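Local structure of sucrose 6(F)-phosphate phosphorylase (Thermoanaerobacterium thermosaccharolyticum DSM 571, 6S9V) at residues K130-G135 with G140-M145; W168-K173 with V216-G221; F454-C459 with I464-K469. The protein belongs to the alpha-amylase type of carbohydrate-active enzymes, built round a closed eight-stranded parallel beta/alpha (TIM) barrel. One frame throughout, in Å; residues are numbered along the deposited sequence.

Interaction 1 of 3, residues K130-G135 with G140-M145; sequences KLWKDG and GDIEKM
Trp132 and Asp141 meet in one straight hydrogen bond: NE1 of Trp132 donates to OD2 of Asp141 over 2.9 Å, with an N-H...O angle of 169°. The oxygen receives it with its anti lone pair, the one turned away from OD1, and carboxylate and indole lie almost in one plane, 2° apart. CB of Asp141 stays in that plane too, 3.9 Å from Trp132 CZ2. The close packing is on the benzo edge of the ring, where Ile142 crosses Trp132 at about a right angle and sets CD1 3.5 Å from CH2. Met145 is the looser neighbour, its CE 4.4 Å from Trp132 CZ2. Ile220 packs on Trp132, Asp141 and Met145, while Trp168 touches Ile142 and Met145. The solvent side lies away from the indole: the type I turn from Trp132 to Gly135 carries Lys133 and Asp134 outward, and Glu143 and Lys144, on the other segment, are exposed. The buried indole N-H is thus satisfied by a carboxylate, in a bond probably strengthened by the negative charge, and the flat, in-plane match of the two groups holds the indole edge-on to that carboxylate.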
# COMPACT_ATOMS: atom_id res chain seq x y z
N LYS A 130 13.67 -18.88 -20.88
CA LYS A 130 13.48 -19.49 -19.57
C LYS A 130 12.07 -20.03 -19.36
O LYS A 130 11.86 -20.81 -18.43
CB LYS A 130 13.81 -18.48 -18.46
CG LYS A 130 15.28 -18.07 -18.40
CD LYS A 130 15.53 -17.03 -17.32
CE LYS A 130 17.01 -16.79 -17.07
NZ LYS A 130 17.26 -15.73 -16.02
N LEU A 131 11.12 -19.66 -20.22
CA LEU A 131 9.74 -20.13 -20.13
C LEU A 131 9.35 -21.07 -21.26
O LEU A 131 8.50 -21.93 -21.05
CB LEU A 131 8.78 -18.94 -20.11
CG LEU A 131 8.94 -18.04 -18.87
CD1 LEU A 131 8.19 -16.73 -19.06
CD2 LEU A 131 8.46 -18.77 -17.62
N TRP A 132 9.93 -20.90 -22.44
CA TRP A 132 9.63 -21.71 -23.61
C TRP A 132 10.95 -22.15 -24.21
O TRP A 132 11.90 -21.37 -24.26
CB TRP A 132 8.79 -20.94 -24.62
CG TRP A 132 7.40 -20.65 -24.13
CD1 TRP A 132 6.39 -21.56 -23.95
CD2 TRP A 132 6.87 -19.38 -23.73
NE1 TRP A 132 5.27 -20.92 -23.47
CE2 TRP A 132 5.54 -19.58 -23.33
CE3 TRP A 132 7.40 -18.09 -23.68
CZ2 TRP A 132 4.73 -18.55 -22.89
CZ3 TRP A 132 6.60 -17.06 -23.24
CH2 TRP A 132 5.27 -17.29 -22.85
N LYS A 133 11.01 -23.40 -24.69
CA LYS A 133 12.26 -23.95 -25.19
C LYS A 133 12.94 -23.03 -26.20
O LYS A 133 14.15 -22.82 -26.13
CB LYS A 133 12.03 -25.33 -25.81
CG LYS A 133 13.30 -25.92 -26.42
CD LYS A 133 13.09 -27.29 -27.04
CE LYS A 133 14.43 -27.93 -27.42
NZ LYS A 133 15.13 -27.20 -28.51
N ASP A 134 12.17 -22.49 -27.14
CA ASP A 134 12.73 -21.68 -28.21
C ASP A 134 12.52 -20.18 -28.01
O ASP A 134 12.74 -19.41 -28.95
CB ASP A 134 12.11 -22.10 -29.55
CG ASP A 134 10.60 -22.16 -29.50
OD1 ASP A 134 10.02 -21.83 -28.44
OD2 ASP A 134 9.99 -22.54 -30.52
N GLY A 135 12.12 -19.75 -26.82
CA GLY A 135 11.91 -18.34 -26.57
C GLY A 135 10.77 -17.73 -27.34
O GLY A 135 10.67 -16.51 -27.43
N GLY A 140 -1.82 -19.57 -26.30
CA GLY A 140 -2.62 -20.33 -25.36
C GLY A 140 -2.10 -20.25 -23.95
O GLY A 140 -2.88 -20.23 -22.99
N ASP A 141 -0.78 -20.19 -23.78
CA ASP A 141 -0.21 -20.06 -22.45
C ASP A 141 -0.41 -18.65 -21.91
O ASP A 141 -0.73 -18.47 -20.72
CB ASP A 141 1.28 -20.41 -22.47
CG ASP A 141 1.53 -21.88 -22.80
OD1 ASP A 141 0.61 -22.69 -22.59
OD2 ASP A 141 2.65 -22.21 -23.24
N ILE A 142 -0.24 -17.63 -22.75
CA ILE A 142 -0.46 -16.25 -22.32
C ILE A 142 -1.90 -16.07 -21.87
O ILE A 142 -2.18 -15.35 -20.90
CB ILE A 142 -0.10 -15.27 -23.45
CG1 ILE A 142 1.35 -15.46 -23.92
CG2 ILE A 142 -0.33 -13.84 -23.00
CD1 ILE A 142 2.37 -15.37 -22.81
N GLU A 143 -2.84 -16.70 -22.58
CA GLU A 143 -4.26 -16.56 -22.28
C GLU A 143 -4.61 -17.06 -20.88
O GLU A 143 -5.64 -16.66 -20.34
CB GLU A 143 -5.08 -17.30 -23.34
CG GLU A 143 -5.04 -16.64 -24.71
CD GLU A 143 -5.61 -17.52 -25.81
OE1 GLU A 143 -5.82 -18.73 -25.57
OE2 GLU A 143 -5.86 -16.99 -26.92
N LYS A 144 -3.79 -17.93 -20.29
CA LYS A 144 -4.02 -18.40 -18.94
C LYS A 144 -3.50 -17.45 -17.87
O LYS A 144 -3.75 -17.66 -16.68
CB LYS A 144 -3.37 -19.77 -18.72
CG LYS A 144 -3.91 -20.88 -19.62
CD LYS A 144 -3.19 -22.19 -19.34
CE LYS A 144 -3.64 -23.30 -20.28
NZ LYS A 144 -2.91 -24.57 -20.02
N MET A 145 -2.78 -16.40 -18.27
CA MET A 145 -2.09 -15.56 -17.30
C MET A 145 -2.95 -14.39 -16.87
O MET A 145 -3.80 -13.90 -17.62
CB MET A 145 -0.78 -15.05 -17.89
CG MET A 145 0.20 -16.15 -18.24
SD MET A 145 1.70 -15.51 -19.01
CE MET A 145 2.52 -17.06 -19.38

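Interaction 2 of 3, residues W168-K173 with V216-G221; sequences WTTFGK and VIKKIG. With SO4 (sulfate ion), chain I.
This is a buried lysine-on-indole contact, Lys218 against Trp168, between two loops of the catalytic part of the chain, one following strand 164-168 and the other following barrel strand 207-210. The aliphatic chain of Lys218 runs past the five-membered ring of Trp168, the two side chains sliding by each other in opposite directions. Chi1 (-75°) puts CG over one face of that ring, 4.1 Å from the centroid and 25° off the normal, a CH-pi contact. The bend at chi2 (68°) then carries the chain on to the CD1-NE1 rim: CE lies lower over the same side, just outside the rim, 3.4 Å from Trp168 CD1. Thr170 adds a looser approach, its OG1 4.0 Å from Lys218 CE.

In the TIM-barrel scaffold of the alpha-amylase family, 216-221 is part of the beta-to-alpha loop that leads from barrel strand 207-210 to helix 230-244; here it meets 168-173, part of the long excursion between barrel strands 92-97 and 207-210. The polar ends converge on Asp181: OD2 takes a hydrogen bond from Thr170 OG1 and a salt bridge from Lys218 NZ, which also bonds to Tyr215 O. The ammonium is therefore held by charge and by a carbonyl, while CG and CE lie against the five-membered part of the indole.

At the far end of 168-173, Lys173 is exposed, and a turn at its last torsion brings NZ to a sulfate ion, 2.7 Å from O1 of the sulfate, with a weak second bond to O3; Arg417 NH2 binds the same ion.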
# COMPACT_ATOMS: atom_id res chain seq x y z
N TRP A 168 10.50 -10.62 -20.13
CA TRP A 168 9.23 -10.49 -19.43
C TRP A 168 9.10 -9.10 -18.82
O TRP A 168 10.02 -8.59 -18.17
CB TRP A 168 9.13 -11.57 -18.36
CG TRP A 168 7.74 -12.03 -18.09
CD1 TRP A 168 6.93 -11.66 -17.05
CD2 TRP A 168 6.97 -12.91 -18.91
NE1 TRP A 168 5.71 -12.29 -17.16
CE2 TRP A 168 5.71 -13.06 -18.30
CE3 TRP A 168 7.23 -13.60 -20.10
CZ2 TRP A 168 4.71 -13.87 -18.84
CZ3 TRP A 168 6.23 -14.41 -20.63
CH2 TRP A 168 4.99 -14.53 -20.00
N THR A 169 7.93 -8.49 -19.02
CA THR A 169 7.61 -7.18 -18.44
C THR A 169 6.13 -7.25 -18.05
O THR A 169 5.26 -7.07 -18.90
CB THR A 169 7.89 -6.03 -19.41
OG1 THR A 169 7.10 -6.18 -20.60
CG2 THR A 169 9.37 -6.02 -19.79
N THR A 170 5.87 -7.55 -16.77
CA THR A 170 4.50 -7.67 -16.29
C THR A 170 3.76 -6.34 -16.39
O THR A 170 2.57 -6.32 -16.73
CB THR A 170 4.50 -8.16 -14.84
OG1 THR A 170 5.01 -9.49 -14.78
CG2 THR A 170 3.10 -8.12 -14.25
N PHE A 171 4.43 -5.24 -16.07
CA PHE A 171 3.83 -3.92 -16.02
C PHE A 171 4.50 -3.00 -17.04
O PHE A 171 5.62 -3.24 -17.49
CB PHE A 171 3.98 -3.29 -14.63
CG PHE A 171 3.40 -4.11 -13.54
CD1 PHE A 171 2.04 -4.10 -13.30
CD2 PHE A 171 4.21 -4.91 -12.73
CE1 PHE A 171 1.49 -4.84 -12.28
CE2 PHE A 171 3.66 -5.66 -11.71
CZ PHE A 171 2.30 -5.64 -11.50
N GLY A 172 3.80 -1.92 -17.38
CA GLY A 172 4.38 -0.90 -18.22
C GLY A 172 3.36 -0.29 -19.14
O GLY A 172 2.75 -0.98 -19.96
N LYS A 173 3.16 1.02 -19.00
CA LYS A 173 2.21 1.74 -19.84
C LYS A 173 2.79 2.08 -21.20
O LYS A 173 2.03 2.36 -22.13
CB LYS A 173 1.77 3.02 -19.12
CG LYS A 173 1.03 2.77 -17.82
CD LYS A 173 0.59 4.07 -17.18
CE LYS A 173 -0.49 3.85 -16.12
NZ LYS A 173 -0.07 2.92 -15.05
N VAL A 216 6.09 -12.49 -8.67
CA VAL A 216 7.49 -12.83 -8.88
C VAL A 216 7.68 -14.23 -9.47
O VAL A 216 8.71 -14.48 -10.11
CB VAL A 216 8.33 -12.71 -7.59
CG1 VAL A 216 8.34 -11.26 -7.11
CG2 VAL A 216 7.84 -13.68 -6.49
N ILE A 217 6.73 -15.15 -9.30
CA ILE A 217 6.87 -16.50 -9.84
C ILE A 217 6.11 -16.60 -11.15
O ILE A 217 4.88 -16.42 -11.19
CB ILE A 217 6.38 -17.57 -8.85
CG1 ILE A 217 7.14 -17.49 -7.52
CG2 ILE A 217 6.51 -18.97 -9.47
CD1 ILE A 217 8.66 -17.63 -7.65
N LYS A 218 6.84 -16.89 -12.22
CA LYS A 218 6.25 -17.19 -13.52
C LYS A 218 6.32 -18.69 -13.74
O LYS A 218 7.37 -19.31 -13.54
CB LYS A 218 6.97 -16.46 -14.65
CG LYS A 218 6.66 -14.96 -14.74
CD LYS A 218 7.22 -14.20 -13.55
CE LYS A 218 7.19 -12.71 -13.80
NZ LYS A 218 7.60 -11.93 -12.62
N LYS A 219 5.19 -19.29 -14.13
CA LYS A 219 5.16 -20.71 -14.44
C LYS A 219 4.16 -20.93 -15.56
O LYS A 219 2.98 -20.60 -15.40
CB LYS A 219 4.79 -21.54 -13.21
CG LYS A 219 4.83 -23.06 -13.43
CD LYS A 219 4.27 -23.82 -12.23
CE LYS A 219 5.32 -24.01 -11.15
NZ LYS A 219 4.92 -25.05 -10.16
N ILE A 220 4.63 -21.50 -16.68
CA ILE A 220 3.74 -21.75 -17.80
C ILE A 220 2.64 -22.71 -17.36
O ILE A 220 2.90 -23.70 -16.66
CB ILE A 220 4.51 -22.31 -19.00
CG1 ILE A 220 5.53 -21.28 -19.51
CG2 ILE A 220 3.56 -22.70 -20.13
CD1 ILE A 220 4.95 -19.92 -19.81
N GLY A 221 1.41 -22.42 -17.78
CA GLY A 221 0.26 -23.20 -17.38
C GLY A 221 -0.48 -22.66 -16.18
O GLY A 221 -1.59 -23.12 -15.90
S SO4 I . 0.34 3.79 -11.68
O1 SO4 I . 0.74 2.67 -12.53
O2 SO4 I . -0.21 3.27 -10.43
O3 SO4 I . -0.66 4.59 -12.38
O4 SO4 I . 1.50 4.64 -11.39

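Interaction 3 of 3, residues F454-C459 with I464-K469; sequences FFIEDC and IRLTWK
Phe454 meets Trp468 from its first side-chain atom on. CB stands over the six-membered ring of the indole, 3.6 Å from its centroid and 9° off the normal, a nearly central CH-pi contact. With CG anti to the backbone N (chi1 174°), the phenyl group then slants over the indole toward its pyrrole part: CG lies near CZ2, and CD1 comes to 3.4 Å from both CE2 and NE1 of Trp468. The ring planes are inclined by 39°, so the pair is oblique. CE1 lies between Trp468 NE1 and Leu466 CB, about equally far from each, and CZ ends 4.0 Å from Leu466 CD2. That same methyl meets CG2 of Ile456, whose side chain runs alongside Leu466. Phe384 and Pro386 continue this apolar surface, and Phe384 O accepts the indole N-H.

The other face carries Phe455, Glu457, Arg465, Thr467 and Lys469. Phe455 CE2 touches Lys469 CD at 3.6 Å, while Glu457 bends at chi2 and brings OE2 to 3.2 Å from Thr467 OG1, a weak contact at best; Thr467 OG1 is hydrogen-bonded to Ser476 OG. A water links Asp458 O to Arg465 NH1.

Between the faces, Phe455 and Thr467 form a hydrogen-bonded pair: Phe455 N to Thr467 O is 2.8 Å, and Thr467 N returns a bond to Phe455 O at 2.9 Å. Glu457 N binds Arg465 O over 3.0 Å. Non-hydrogen-bonded pairs Phe454-Trp468 and Ile456-Leu466 alternate with it, as in an antiparallel beta hairpin, here at the edge of the five-stranded antiparallel sheet near the chain's end.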
# COMPACT_ATOMS: atom_id res chain seq x y z
N PHE A 454 -9.21 -5.77 22.86
CA PHE A 454 -10.23 -5.24 21.95
C PHE A 454 -11.53 -6.02 22.12
O PHE A 454 -11.51 -7.26 22.16
CB PHE A 454 -9.74 -5.34 20.51
CG PHE A 454 -10.76 -4.95 19.47
CD1 PHE A 454 -11.24 -3.66 19.40
CD2 PHE A 454 -11.20 -5.88 18.53
CE1 PHE A 454 -12.17 -3.31 18.42
CE2 PHE A 454 -12.12 -5.53 17.56
CZ PHE A 454 -12.60 -4.24 17.50
N PHE A 455 -12.64 -5.30 22.21
CA PHE A 455 -13.96 -5.89 22.37
C PHE A 455 -14.94 -5.27 21.38
O PHE A 455 -15.07 -4.04 21.32
CB PHE A 455 -14.47 -5.72 23.80
CG PHE A 455 -13.58 -6.36 24.84
CD1 PHE A 455 -13.65 -7.72 25.08
CD2 PHE A 455 -12.67 -5.60 25.55
CE1 PHE A 455 -12.82 -8.31 26.02
CE2 PHE A 455 -11.85 -6.18 26.49
CZ PHE A 455 -11.92 -7.54 26.72
N ILE A 456 -15.63 -6.11 20.62
CA ILE A 456 -16.71 -5.69 19.73
C ILE A 456 -18.00 -5.77 20.54
O ILE A 456 -18.37 -6.83 21.04
CB ILE A 456 -16.79 -6.58 18.48
CG1 ILE A 456 -15.49 -6.54 17.67
CG2 ILE A 456 -17.97 -6.14 17.59
CD1 ILE A 456 -15.41 -7.61 16.61
N GLU A 457 -18.68 -4.63 20.68
CA GLU A 457 -19.81 -4.53 21.60
C GLU A 457 -21.11 -4.65 20.81
O GLU A 457 -21.21 -4.17 19.68
CB GLU A 457 -19.81 -3.20 22.36
CG GLU A 457 -18.54 -2.89 23.13
CD GLU A 457 -18.42 -3.66 24.43
OE1 GLU A 457 -19.18 -4.64 24.64
OE2 GLU A 457 -17.56 -3.29 25.26
N ASP A 458 -22.09 -5.30 21.43
CA ASP A 458 -23.41 -5.40 20.84
C ASP A 458 -24.02 -4.02 20.68
O ASP A 458 -23.79 -3.12 21.51
CB ASP A 458 -24.32 -6.25 21.73
CG ASP A 458 -25.69 -6.47 21.11
OD1 ASP A 458 -25.79 -6.40 19.87
OD2 ASP A 458 -26.66 -6.65 21.87
N CYS A 459 -24.79 -3.84 19.61
CA CYS A 459 -25.43 -2.56 19.34
C CYS A 459 -26.40 -2.76 18.19
O CYS A 459 -26.45 -3.83 17.57
CB CYS A 459 -24.39 -1.49 19.00
SG CYS A 459 -23.40 -1.87 17.55
N ILE A 464 -22.25 1.72 15.82
CA ILE A 464 -20.96 1.04 15.95
C ILE A 464 -20.48 1.25 17.38
O ILE A 464 -20.43 2.39 17.86
CB ILE A 464 -19.93 1.58 14.94
CG1 ILE A 464 -20.35 1.21 13.51
CG2 ILE A 464 -18.54 1.05 15.25
CD1 ILE A 464 -19.62 1.99 12.43
N ARG A 465 -20.13 0.16 18.06
CA ARG A 465 -19.64 0.24 19.43
C ARG A 465 -18.44 -0.68 19.57
O ARG A 465 -18.60 -1.91 19.53
CB ARG A 465 -20.73 -0.13 20.44
CG ARG A 465 -21.88 0.86 20.49
CD ARG A 465 -22.78 0.64 21.71
NE ARG A 465 -22.24 1.25 22.92
CZ ARG A 465 -22.90 1.37 24.07
NH1 ARG A 465 -24.15 0.91 24.17
NH2 ARG A 465 -22.33 1.94 25.12
N LEU A 466 -17.26 -0.09 19.72
CA LEU A 466 -16.00 -0.82 19.85
C LEU A 466 -15.23 -0.29 21.05
O LEU A 466 -15.17 0.92 21.27
CB LEU A 466 -15.17 -0.68 18.58
CG LEU A 466 -15.86 -1.08 17.27
CD1 LEU A 466 -14.98 -0.71 16.08
CD2 LEU A 466 -16.21 -2.57 17.25
N THR A 467 -14.60 -1.20 21.80
CA THR A 467 -13.94 -0.85 23.05
C THR A 467 -12.55 -1.44 23.12
O THR A 467 -12.33 -2.60 22.75
CB THR A 467 -14.77 -1.33 24.25
OG1 THR A 467 -16.00 -0.60 24.34
CG2 THR A 467 -13.98 -1.19 25.55
N TRP A 468 -11.61 -0.64 23.62
CA TRP A 468 -10.27 -1.08 23.99
C TRP A 468 -10.08 -0.90 25.49
O TRP A 468 -10.54 0.09 26.07
CB TRP A 468 -9.19 -0.29 23.22
CG TRP A 468 -9.12 -0.65 21.77
CD1 TRP A 468 -9.88 -0.14 20.75
CD2 TRP A 468 -8.25 -1.61 21.17
NE1 TRP A 468 -9.53 -0.71 19.56
CE2 TRP A 468 -8.53 -1.62 19.78
CE3 TRP A 468 -7.26 -2.46 21.67
CZ2 TRP A 468 -7.86 -2.46 18.90
CZ3 TRP A 468 -6.59 -3.30 20.78
CH2 TRP A 468 -6.89 -3.29 19.41
N LYS A 469 -9.41 -1.86 26.12
CA LYS A 469 -9.18 -1.82 27.56
C LYS A 469 -7.74 -2.16 27.89
O LYS A 469 -7.22 -3.16 27.38
CB LYS A 469 -10.11 -2.81 28.28
CG LYS A 469 -11.58 -2.42 28.27
CD LYS A 469 -12.47 -3.51 28.87
CE LYS A 469 -12.22 -3.72 30.35
NZ LYS A 469 -12.88 -2.65 31.15
O HOH W 1 -25.35 -1.41 22.96

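Interactions 1 and 2 belong to one continuous packed region, their centres about 10 Å apart. Ile220, from the second segment of interaction 2, wedges into interaction 1, with CD1 3.4 Å from Trp132 CZ2; Leu131 CD1 in turn lies 3.4 Å from Trp168 CZ3. One apolar cluster thus carries the 130-135 loop, the short helix and the loop beyond barrel strand 207-210. The sulfate, probably from the crystallisation liquor, is bound by Lys173 of interaction 2 together with Arg417, well away from the Trp168-Lys218 contact. Interaction 3 is on the opposite side of the chain's centre, in the antiparallel sheet, its centre about 52 Å from interaction 1 and about 44 Å from interaction 2.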